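Local coordinates for 3-keto-5-aminohexanoate cleavage protein (Archaeoglobus fulgidus, PDB 3LOT) that probably cleaves 3-keto-5-aminohexanoate or a related beta-keto acid with the help of a bound zinc ion, as a member of the beta-keto acid cleavage enzyme family, at residues E281-V284 with R285-E289; R293-T296 with P297-R301; Y176-G179 with Q180-T184; S161-F164 with K165-D168. All blocks are in the same frame, centred on the assembly; numbering follows the deposited sequence.

Contact 1: residues E281-V284 with R285-E289; sequences EKMV and RIVKE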
# COMPACT_ATOMS: atom_id res chain seq x y z
N GLU D 281 -27.50 11.24 13.04
CA GLU D 281 -27.81 10.31 14.14
C GLU D 281 -27.16 8.95 13.95
O GLU D 281 -26.63 8.39 14.89
CB GLU D 281 -29.32 10.14 14.32
CG GLU D 281 -29.96 11.43 14.71
CD GLU D 281 -31.49 11.48 14.55
OE1 GLU D 281 -32.12 10.59 13.95
OE2 GLU D 281 -32.05 12.45 15.10
N LYS D 282 -27.22 8.44 12.72
CA LYS D 282 -26.58 7.15 12.37
C LYS D 282 -25.06 7.16 12.58
O LYS D 282 -24.49 6.24 13.20
CB LYS D 282 -26.89 6.79 10.93
CG LYS D 282 -26.30 5.45 10.46
CD LYS D 282 -26.92 5.10 9.12
CE LYS D 282 -26.65 3.68 8.71
NZ LYS D 282 -27.47 2.79 9.54
N MSE D 283 -24.41 8.21 12.10
CA MSE D 283 -22.97 8.25 12.16
C MSE D 283 -22.57 8.41 13.62
O MSE D 283 -21.59 7.80 14.05
CB MSE D 283 -22.41 9.37 11.29
CG MSE D 283 -20.88 9.38 11.19
SE MSE D 283 -20.21 7.75 10.30
CE MSE D 283 -19.03 7.38 11.59
N VAL D 284 -23.34 9.18 14.40
CA VAL D 284 -23.09 9.34 15.86
C VAL D 284 -23.24 8.03 16.62
O VAL D 284 -22.42 7.72 17.48
CB VAL D 284 -23.93 10.48 16.49
CG1 VAL D 284 -23.81 10.49 18.04
CG2 VAL D 284 -23.50 11.88 15.90
N ARG D 285 -24.24 7.22 16.25
CA ARG D 285 -24.35 5.89 16.82
C ARG D 285 -23.09 5.06 16.56
O ARG D 285 -22.61 4.38 17.47
CB ARG D 285 -25.58 5.18 16.29
CG ARG D 285 -26.89 5.70 16.90
CD ARG D 285 -28.03 4.74 16.66
NE ARG D 285 -28.32 4.56 15.24
CZ ARG D 285 -29.13 5.34 14.51
NH1 ARG D 285 -29.76 6.39 15.03
NH2 ARG D 285 -29.31 5.08 13.23
N ILE D 286 -22.55 5.12 15.34
CA ILE D 286 -21.37 4.32 15.00
C ILE D 286 -20.15 4.86 15.75
O ILE D 286 -19.37 4.12 16.33
CB ILE D 286 -21.14 4.36 13.44
CG1 ILE D 286 -22.30 3.63 12.72
CG2 ILE D 286 -19.78 3.76 13.07
CD1 ILE D 286 -22.29 3.90 11.18
N VAL D 287 -19.98 6.18 15.74
CA VAL D 287 -18.88 6.79 16.46
C VAL D 287 -18.91 6.31 17.93
O VAL D 287 -17.89 5.99 18.50
CB VAL D 287 -18.97 8.35 16.40
CG1 VAL D 287 -18.14 9.02 17.49
CG2 VAL D 287 -18.56 8.84 14.99
N LYS D 288 -20.09 6.25 18.53
CA LYS D 288 -20.18 5.86 19.92
C LYS D 288 -19.92 4.37 20.15
O LYS D 288 -19.32 4.00 21.17
CB LYS D 288 -21.52 6.30 20.52
CG LYS D 288 -21.60 7.81 20.74
CD LYS D 288 -23.01 8.20 21.24
CE LYS D 288 -23.18 9.71 21.47
NZ LYS D 288 -24.62 9.99 21.76
N GLU D 289 -20.35 3.51 19.22
CA GLU D 289 -19.98 2.11 19.34
C GLU D 289 -18.47 1.91 19.31
O GLU D 289 -17.95 1.02 19.97
CB GLU D 289 -20.63 1.24 18.25
CG GLU D 289 -22.10 1.04 18.42
CD GLU D 289 -22.52 0.29 19.69
OE1 GLU D 289 -21.69 -0.23 20.46
OE2 GLU D 289 -23.74 0.22 19.90
O HOH W 1 -31.91 8.07 14.04
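R285 lies back over the preceding turn of its helix, with E281 O and the CA of K282 on one face of its guanidinium. Its NH2 is 3.5 Å from K282 CA, an approach that follows from the bend at chi3 (-63°). The backbone underneath is regular: R285 N bonds to E281 O and I286 N to K282 O, while V287 N meets M283 O at 2.8 Å with an N-H...O angle of 169°.

The polar side chains join less directly. A water bound to E281 OE1 accepts from R285 NH1 at 2.9 Å, in the guanidinium plane, whereas E281 OE1 and R285 NH1 themselves stand 4.9 Å apart. The salt bridges of R285 NE and K282 NZ leave the chain altogether, both going to E289 of the second subunit.

Apolar contacts occupy another side. The selenomethionine M283, bent at chi2, brings CE to 3.7 Å from V287 CG2, the two side chains crossing at about a right angle, and packs on M244 and V257. V284 and the extended K288 run alongside each other, V284 CG1 meeting K288 CE at 3.6 Å.

With M283 facing strand 256-259 while K282, R285 and E289 meet the second subunit, this is an outer helix of a TIM barrel at a subunit interface.

Contact 2: residues R293-T296 with P297-R301; sequences RPAT and PDEVR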
# COMPACT_ATOMS: atom_id res chain seq x y z
N ARG D 293 -16.87 9.95 20.71
CA ARG D 293 -18.05 10.81 20.78
C ARG D 293 -17.92 11.98 19.82
O ARG D 293 -16.80 12.35 19.45
CB ARG D 293 -18.28 11.31 22.21
CG ARG D 293 -17.20 12.24 22.72
CD ARG D 293 -17.60 12.87 24.07
NE ARG D 293 -16.53 13.74 24.52
CZ ARG D 293 -16.37 15.01 24.15
NH1 ARG D 293 -17.20 15.60 23.29
NH2 ARG D 293 -15.34 15.68 24.62
N PRO D 294 -19.05 12.54 19.40
CA PRO D 294 -19.02 13.71 18.52
C PRO D 294 -18.48 14.95 19.25
O PRO D 294 -18.74 15.10 20.46
CB PRO D 294 -20.50 13.90 18.10
CG PRO D 294 -21.31 13.23 19.16
CD PRO D 294 -20.42 12.06 19.66
N ALA D 295 -17.71 15.78 18.54
CA ALA D 295 -17.24 17.05 19.06
C ALA D 295 -18.41 18.02 19.11
O ALA D 295 -19.20 18.12 18.18
CB ALA D 295 -16.10 17.63 18.20
N THR D 296 -18.47 18.77 20.19
CA THR D 296 -19.35 19.93 20.27
C THR D 296 -18.84 21.07 19.36
O THR D 296 -17.70 21.04 18.92
CB THR D 296 -19.40 20.48 21.70
OG1 THR D 296 -18.12 20.99 22.04
CG2 THR D 296 -19.82 19.43 22.74
N PRO D 297 -19.70 22.07 19.05
CA PRO D 297 -19.16 23.14 18.20
C PRO D 297 -17.94 23.82 18.81
O PRO D 297 -16.95 24.07 18.11
CB PRO D 297 -20.36 24.07 18.05
CG PRO D 297 -21.52 23.07 18.02
CD PRO D 297 -21.17 22.13 19.11
N ASP D 298 -17.96 24.06 20.12
CA ASP D 298 -16.80 24.74 20.71
C ASP D 298 -15.53 23.88 20.69
O ASP D 298 -14.41 24.40 20.54
CB ASP D 298 -17.12 25.27 22.09
CG ASP D 298 -17.95 26.57 22.03
OD1 ASP D 298 -18.01 27.29 20.95
OD2 ASP D 298 -18.58 26.87 23.09
N GLU D 299 -15.71 22.56 20.79
CA GLU D 299 -14.62 21.60 20.62
C GLU D 299 -14.05 21.63 19.20
O GLU D 299 -12.85 21.63 19.01
CB GLU D 299 -15.11 20.19 21.00
CG GLU D 299 -15.24 20.04 22.50
CD GLU D 299 -15.91 18.76 22.98
OE1 GLU D 299 -16.60 18.07 22.20
OE2 GLU D 299 -15.76 18.42 24.17
N VAL D 300 -14.94 21.73 18.21
CA VAL D 300 -14.52 21.88 16.85
C VAL D 300 -13.62 23.14 16.72
O VAL D 300 -12.53 23.13 16.12
CB VAL D 300 -15.74 21.97 15.88
CG1 VAL D 300 -15.26 22.52 14.48
CG2 VAL D 300 -16.44 20.57 15.75
N ARG D 301 -14.09 24.25 17.29
CA ARG D 301 -13.32 25.48 17.25
C ARG D 301 -11.91 25.31 17.87
O ARG D 301 -10.92 25.83 17.33
CB ARG D 301 -14.10 26.60 17.96
CG ARG D 301 -15.29 27.08 17.15
CD ARG D 301 -16.06 28.25 17.83
NE ARG D 301 -17.15 28.58 16.91
CZ ARG D 301 -18.38 28.09 16.98
NH1 ARG D 301 -18.79 27.38 18.01
NH2 ARG D 301 -19.25 28.42 16.04
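E299 folds back to T296 in a capping box at the start of helix 297-304, and R293 seizes the same carboxylate. In the first shell, T296 N donates to E299 OE1 at 2.8 Å, nearly straight at 169°, meeting the oxygen on its anti side, tilted from the carboxylate plane. The reciprocal bond runs from E299 N to T296 OG1, 3.1 Å long. T296 holds OG1 between its backbone N and carbonyl carbon (chi1 66°), which turns the hydroxyl oxygen to the first helical turn.

R293 approaches E299 end-on with two nitrogens, one to each oxygen. R293 NH1 lies 2.8 Å from E299 OE1 on its syn lone pair, whereas NH2 reaches OE2 from above the carboxylate plane, the guanidinium and carboxylate planes being 36° apart. E299 OE1 is thus gripped by two donors.

Further out, backbone bonds of R293 and A295 to V8 fix the end of strand 293-294 beside strand 7-13, which probably helps to place both the arginine and the cap. R301 makes salt bridges to D298 and E110. A295 CB lies 3.8 Å from V300 CG2, and V300 N closes the first helical turn on T296 O at 2.9 Å.

Contact 3: residues Y176-G179 with Q180-T184; sequences YDIG and QIYNT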
# COMPACT_ATOMS: atom_id res chain seq x y z
N TYR D 176 -9.60 15.72 -3.97
CA TYR D 176 -10.36 14.70 -4.70
C TYR D 176 -9.47 13.67 -5.40
O TYR D 176 -9.98 12.81 -6.16
CB TYR D 176 -11.25 15.32 -5.78
CG TYR D 176 -12.32 16.28 -5.31
CD1 TYR D 176 -11.99 17.57 -4.93
CD2 TYR D 176 -13.65 15.91 -5.31
CE1 TYR D 176 -12.97 18.49 -4.53
CE2 TYR D 176 -14.64 16.79 -4.90
CZ TYR D 176 -14.29 18.09 -4.52
OH TYR D 176 -15.27 18.96 -4.10
N ASP D 177 -8.15 13.78 -5.21
CA ASP D 177 -7.20 12.88 -5.87
C ASP D 177 -5.81 13.05 -5.20
O ASP D 177 -5.56 14.01 -4.47
CB ASP D 177 -7.08 13.24 -7.35
CG ASP D 177 -6.89 12.05 -8.26
OD1 ASP D 177 -6.39 10.96 -7.85
OD2 ASP D 177 -7.25 12.23 -9.45
N ILE D 178 -4.93 12.10 -5.49
CA ILE D 178 -3.56 12.10 -4.96
C ILE D 178 -2.82 13.35 -5.42
O ILE D 178 -2.09 13.97 -4.64
CB ILE D 178 -2.83 10.82 -5.34
CG1 ILE D 178 -3.61 9.59 -4.83
CG2 ILE D 178 -1.35 10.85 -4.82
CD1 ILE D 178 -3.87 9.62 -3.33
N GLY D 179 -2.96 13.72 -6.69
CA GLY D 179 -2.28 14.91 -7.21
C GLY D 179 -2.62 16.18 -6.46
O GLY D 179 -1.85 17.12 -6.40
N GLN D 180 -3.84 16.22 -5.94
CA GLN D 180 -4.33 17.37 -5.16
C GLN D 180 -3.74 17.44 -3.74
O GLN D 180 -3.59 18.53 -3.15
CB GLN D 180 -5.87 17.36 -5.12
CG GLN D 180 -6.49 17.53 -6.53
CD GLN D 180 -7.97 17.85 -6.52
OE1 GLN D 180 -8.62 17.96 -5.48
NE2 GLN D 180 -8.53 18.00 -7.72
N ILE D 181 -3.37 16.29 -3.19
CA ILE D 181 -2.57 16.29 -1.96
C ILE D 181 -1.16 16.81 -2.27
O ILE D 181 -0.59 17.61 -1.53
CB ILE D 181 -2.51 14.92 -1.31
CG1 ILE D 181 -3.97 14.37 -1.11
CG2 ILE D 181 -1.70 15.01 -0.03
CD1 ILE D 181 -4.08 13.10 -0.22
N TYR D 182 -0.61 16.38 -3.39
CA TYR D 182 0.64 16.91 -3.91
C TYR D 182 0.54 18.41 -4.09
O TYR D 182 1.46 19.13 -3.68
CB TYR D 182 1.09 16.23 -5.19
CG TYR D 182 1.97 14.99 -4.96
CD1 TYR D 182 3.38 15.12 -4.75
CD2 TYR D 182 1.43 13.75 -4.90
CE1 TYR D 182 4.18 14.03 -4.51
CE2 TYR D 182 2.22 12.64 -4.65
CZ TYR D 182 3.60 12.78 -4.49
OH TYR D 182 4.38 11.66 -4.29
N ASN D 183 -0.57 18.87 -4.70
CA ASN D 183 -0.79 20.32 -4.84
C ASN D 183 -0.79 21.00 -3.45
O ASN D 183 -0.18 22.07 -3.26
CB ASN D 183 -2.09 20.66 -5.58
CG ASN D 183 -2.13 20.20 -7.05
OD1 ASN D 183 -1.13 19.71 -7.61
ND2 ASN D 183 -3.34 20.32 -7.68
N THR D 184 -1.50 20.37 -2.49
CA THR D 184 -1.57 20.88 -1.12
C THR D 184 -0.19 21.03 -0.45
O THR D 184 0.12 22.09 0.14
CB THR D 184 -2.53 20.05 -0.29
OG1 THR D 184 -3.83 20.09 -0.92
CG2 THR D 184 -2.57 20.53 1.17
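Y176 N donates to the side-chain oxygen of Q180, OE1, at 2.9 Å and 163°, tying the loop after strand 170-175 to the start of helix 178-189. The donor N lies above the amide plane, 55° out of it, and so not on a lone pair. The same OE1 sits at the edge of the Y176 ring, 3.4 Å from CD1, with ring and amide planes 75° apart. The Q180 chain runs extended beyond CG, which carries the amide back to Y176. Replacing Q180 with an alanine would probably leave Y176 N without this acceptor and the loop less firmly held.

This grip and the helical turn behind it are the tightly packed part. Y182 N meets I178 O in the carbonyl plane at 3.1 Å, and N183 N bonds to G179 O at 2.8 Å. Q180 O takes two donors, T184 N and T184 OG1, the hydroxyl at 2.7 Å.

The bonds to D177 O, from Q180 N and I181 N, are weak although buried; D177 OD1 accepts from I178 N. G179 N donates to D177 OD1 of the third subunit, so the helix start also belongs to an interface.

The looser side is at Y182, which is only partly buried. I178 CG2 comes to the edge of the Y182 ring, 4.0 Å from CE2, and the hydroxyl of Y182 is hydrogen-bonded to R225.

With the Y176 side chain about 6 Å from the zinc ion, the amide oxygen of Q180 is consistent with a second-shell acceptor helping to hold the backbone of a tyrosine near the zinc pocket.

Contact 4: residues S161-F164 with K165-D168; sequences SRIF and KEND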
# COMPACT_ATOMS: atom_id res chain seq x y z
N SER D 161 -5.62 31.79 -1.01
CA SER D 161 -4.92 31.68 0.24
C SER D 161 -4.85 33.06 0.90
O SER D 161 -5.06 33.18 2.10
CB SER D 161 -3.53 31.07 0.06
OG SER D 161 -2.57 32.04 -0.38
N ARG D 162 -4.62 34.11 0.10
CA ARG D 162 -4.58 35.45 0.63
C ARG D 162 -5.90 35.99 1.12
O ARG D 162 -5.97 36.60 2.17
CB ARG D 162 -4.03 36.41 -0.40
CG ARG D 162 -2.53 36.26 -0.62
CD ARG D 162 -2.00 37.41 -1.52
NE ARG D 162 -2.24 37.13 -2.94
CZ ARG D 162 -1.50 36.28 -3.69
NH1 ARG D 162 -0.46 35.62 -3.16
NH2 ARG D 162 -1.82 36.09 -4.98
N ILE D 163 -6.95 35.73 0.35
CA ILE D 163 -8.30 36.10 0.73
C ILE D 163 -8.70 35.49 2.08
O ILE D 163 -9.29 36.17 2.95
CB ILE D 163 -9.32 35.73 -0.38
CG1 ILE D 163 -9.17 36.66 -1.57
CG2 ILE D 163 -10.74 35.83 0.16
CD1 ILE D 163 -9.71 36.09 -2.88
N PHE D 164 -8.37 34.21 2.29
CA PHE D 164 -8.72 33.54 3.55
C PHE D 164 -7.97 34.18 4.71
O PHE D 164 -8.56 34.47 5.75
CB PHE D 164 -8.44 32.03 3.49
CG PHE D 164 -9.55 31.24 2.87
CD1 PHE D 164 -10.03 31.55 1.59
CD2 PHE D 164 -10.12 30.15 3.55
CE1 PHE D 164 -11.07 30.77 0.99
CE2 PHE D 164 -11.14 29.40 2.96
CZ PHE D 164 -11.61 29.72 1.67
N LYS D 165 -6.69 34.44 4.52
CA LYS D 165 -5.90 35.09 5.58
C LYS D 165 -6.43 36.48 5.91
O LYS D 165 -6.48 36.86 7.06
CB LYS D 165 -4.44 35.18 5.15
CG LYS D 165 -3.68 33.88 5.31
CD LYS D 165 -2.33 33.96 4.65
CE LYS D 165 -1.59 32.63 4.76
NZ LYS D 165 -0.29 32.70 4.07
N GLU D 166 -6.79 37.25 4.90
CA GLU D 166 -7.30 38.62 5.09
C GLU D 166 -8.57 38.69 5.93
O GLU D 166 -8.82 39.65 6.62
CB GLU D 166 -7.62 39.22 3.73
CG GLU D 166 -6.40 39.61 2.96
CD GLU D 166 -6.69 39.89 1.48
OE1 GLU D 166 -7.88 39.87 1.10
OE2 GLU D 166 -5.71 40.13 0.71
N ASN D 167 -9.39 37.68 5.83
CA ASN D 167 -10.68 37.67 6.51
C ASN D 167 -10.69 36.68 7.66
O ASN D 167 -11.77 36.35 8.21
CB ASN D 167 -11.78 37.34 5.49
CG ASN D 167 -11.90 38.40 4.42
OD1 ASN D 167 -12.45 39.48 4.68
ND2 ASN D 167 -11.40 38.11 3.20
N ASP D 168 -9.50 36.21 8.04
CA ASP D 168 -9.34 35.37 9.21
C ASP D 168 -10.27 34.17 9.06
O ASP D 168 -11.01 33.81 9.98
CB ASP D 168 -9.66 36.20 10.46
CG ASP D 168 -9.19 35.55 11.73
OD1 ASP D 168 -8.45 34.57 11.64
OD2 ASP D 168 -9.57 36.00 12.85
O HOH W 2 -0.85 33.40 1.36
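I163 and N167 run alongside each other, so that the amide of N167 comes back over the last turn of helix 154-166. I163 O accepts from N167 ND2 at 2.9 Å and from N167 N at 3.3 Å, the two donors arriving from opposite faces of its carbonyl plane. Because its CG lies beside its own backbone N (chi1 -64°), N167 brings ND2 within 3.9 Å of I163 CG2, while OD1 accepts from K108. A leucine in place of N167 would probably leave I163 O with the backbone donor alone and the K108 amine without this acceptor.

K165 and S161 are turned to another side. The extended lysine passes S161 O, its CG 3.6 Å away, and a water bound to S161 OG accepts from K165 NZ at 2.9 Å; S161 OG is also hydrogen-bonded to E158 O, and NZ to Y192 O. E166 lays its CG against R162 O, at 3.1 Å. F164 is directed inward, edge-to-face with F114.

D168, with positive phi (55°), is the C-prime residue of a Schellman motif: its N bonds to K165 O and that of T169 to F164 O. Chemically, a carbonyl at the helix end is thus satisfied by a side-chain amide as well as by backbone.

In the fold
In chain order come contact 4, contact 3, contact 1 and contact 2, all in one TIM-type barrel. Contacts 1, 3 and 4 lie on outer helices, while contact 2 joins strand 293-294, at the sheet, to helix 297-304. Contact 4 ends helix 154-166, from which the chain enters strand 170-175; contact 3 begins at the end of that strand, so the two flank one strand with centres 21 Å apart. Contacts 1 and 2 touch, V284 CG1 lying 3.9 Å from P294 CG. Contacts 1 and 4 lie on opposite sides of the chain's centre, 35 Å between centres. Contacts 1 and 3 meet different neighbouring subunits, so contact 3 lies near both a subunit interface and the zinc site.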